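Histidine phosphotransferase (Caulobacter crescentus, PDB 2OOC) probably relays phosphoryl groups in a phosphorelay and is an essential regulator of stalk biogenesis. Local coordinates at residues A39-M44 with V56-G61. Sequence-based numbering, arbitrary orientation. Where two conformers were deposited one is given.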
# COMPACT_ATOMS: atom_id res chain seq x y z
N ALA A 39 -2.20 -4.51 -7.51
CA ALA A 39 -3.01 -5.19 -8.54
C ALA A 39 -2.66 -6.66 -8.77
O ALA A 39 -3.56 -7.45 -9.01
CB ALA A 39 -2.91 -4.44 -9.84
N LEU A 40 -1.40 -7.00 -8.67
CA LEU A 40 -0.90 -8.37 -8.83
C LEU A 40 -1.33 -9.25 -7.64
O LEU A 40 -1.81 -10.37 -7.82
CB LEU A 40 0.61 -8.38 -8.96
CG LEU A 40 1.29 -9.78 -9.15
CD1 LEU A 40 0.57 -10.54 -10.24
CD2 LEU A 40 2.73 -9.62 -9.36
N TRP A 41 -1.09 -8.76 -6.43
CA TRP A 41 -1.24 -9.60 -5.25
C TRP A 41 -2.60 -9.55 -4.57
O TRP A 41 -3.02 -10.53 -3.93
CB TRP A 41 -0.09 -9.27 -4.27
CG TRP A 41 1.23 -9.65 -4.77
CD1 TRP A 41 2.14 -8.82 -5.40
CD2 TRP A 41 1.85 -10.94 -4.72
NE1 TRP A 41 3.26 -9.52 -5.76
CE2 TRP A 41 3.13 -10.81 -5.34
CE3 TRP A 41 1.47 -12.20 -4.23
CZ2 TRP A 41 4.02 -11.86 -5.44
CZ3 TRP A 41 2.40 -13.25 -4.32
CH2 TRP A 41 3.64 -13.07 -4.91
N ALA A 42 -3.36 -8.46 -4.69
CA ALA A 42 -4.62 -8.33 -3.97
C ALA A 42 -5.66 -9.41 -4.28
O ALA A 42 -6.38 -9.85 -3.39
CB ALA A 42 -5.25 -6.92 -4.14
N PRO A 43 -5.77 -9.83 -5.54
CA PRO A 43 -6.68 -10.93 -5.85
C PRO A 43 -6.40 -12.23 -5.07
O PRO A 43 -7.32 -13.04 -4.92
CB PRO A 43 -6.51 -11.14 -7.35
CG PRO A 43 -5.94 -9.92 -7.85
CD PRO A 43 -5.10 -9.33 -6.76
N MSE A 44 -5.20 -12.36 -4.53
CA MSE A 44 -4.81 -13.57 -3.79
C MSE A 44 -5.13 -13.52 -2.33
O MSE A 44 -4.93 -14.51 -1.61
CB MSE A 44 -3.34 -13.81 -3.91
CG MSE A 44 -2.91 -13.78 -5.34
SE MSE A 44 -1.09 -14.18 -5.37
CE MSE A 44 -0.68 -13.70 -7.16
N VAL A 56 0.24 -11.89 1.51
CA VAL A 56 0.33 -11.10 2.76
C VAL A 56 1.77 -10.67 2.98
O VAL A 56 2.04 -9.50 3.32
CB VAL A 56 -0.24 -11.85 3.97
CG1 VAL A 56 0.09 -11.08 5.27
CG2 VAL A 56 -1.74 -12.05 3.78
N HIS A 57 2.71 -11.59 2.81
CA HIS A 57 4.11 -11.25 2.97
C HIS A 57 4.56 -10.13 2.04
O HIS A 57 5.28 -9.23 2.43
CB HIS A 57 4.94 -12.53 2.70
CG HIS A 57 6.42 -12.27 2.68
ND1 HIS A 57 7.17 -12.17 3.84
CD2 HIS A 57 7.29 -12.11 1.65
CE1 HIS A 57 8.43 -11.93 3.52
NE2 HIS A 57 8.52 -11.87 2.20
N THR A 58 4.18 -10.23 0.77
CA THR A 58 4.62 -9.30 -0.24
C THR A 58 3.98 -7.93 0.00
O THR A 58 4.64 -6.91 -0.01
CB THR A 58 4.28 -9.84 -1.65
OG1 THR A 58 4.92 -11.12 -1.81
CG2 THR A 58 4.74 -8.86 -2.76
N VAL A 59 2.68 -7.89 0.28
CA VAL A 59 1.97 -6.64 0.62
C VAL A 59 2.61 -6.00 1.83
O VAL A 59 2.77 -4.78 1.85
CB VAL A 59 0.44 -6.84 0.78
CG1 VAL A 59 -0.21 -5.57 1.30
CG2 VAL A 59 -0.16 -7.27 -0.59
N LYS A 60 3.00 -6.80 2.82
CA LYS A 60 3.58 -6.27 4.03
C LYS A 60 4.82 -5.49 3.70
O LYS A 60 5.00 -4.36 4.16
CB LYS A 60 3.89 -7.37 5.03
CG LYS A 60 4.49 -6.91 6.33
CD LYS A 60 4.80 -8.07 7.29
CE LYS A 60 5.90 -8.93 6.83
NZ LYS A 60 6.30 -9.98 7.86
N GLY A 61 5.68 -6.06 2.88
CA GLY A 61 6.91 -5.37 2.57
C GLY A 61 6.71 -4.14 1.69
O GLY A 61 7.40 -3.10 1.86
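Two helices of the Hpt helical bundle meet where Trp-41 of helix 24-41 lies against Thr-58 and Val-59 of helix 52-66. Residues 57-61 read His-Thr-Val-Lys-Gly, the HxxKG pattern of Hpt domains, so His-57 is probably the phosphoryl acceptor. The main contact is a CH-pi interaction. The methyl CG2 of Thr-58 sits over the face of the five-membered ring of Trp-41, 3.6 Å from its centroid and 19° off the normal. The approach is displaced toward the NE1 side, where Trp-41 NE1 to Thr-58 CG2 is 3.4 Å. With OG1 beside the backbone N (chi1 -59°), the methyl of Thr-58 is turned to the indole and OG1 hydrogen-bonds to Asp-54 O. OG1 also passes over the six-membered ring, with Thr-58 OG1 to Trp-41 CZ2 at 3.8 Å. Leu-40 CG lies over the other face of the indole. Nearer the backbone, Trp-41 CB makes an apolar contact with Val-59 CG2 at 4.2 Å. An alanine in place of Trp-41 would probably leave the Thr-58 methyl without its aromatic partner and open a gap between the helices. Trp-41 also touches Asp-54 and Ala-55, one turn earlier on helix 52-66. Val-59 is buried and reaches Cys-75 of helix 69-79, while Ala-42 touches Leu-92 of helix 85-111.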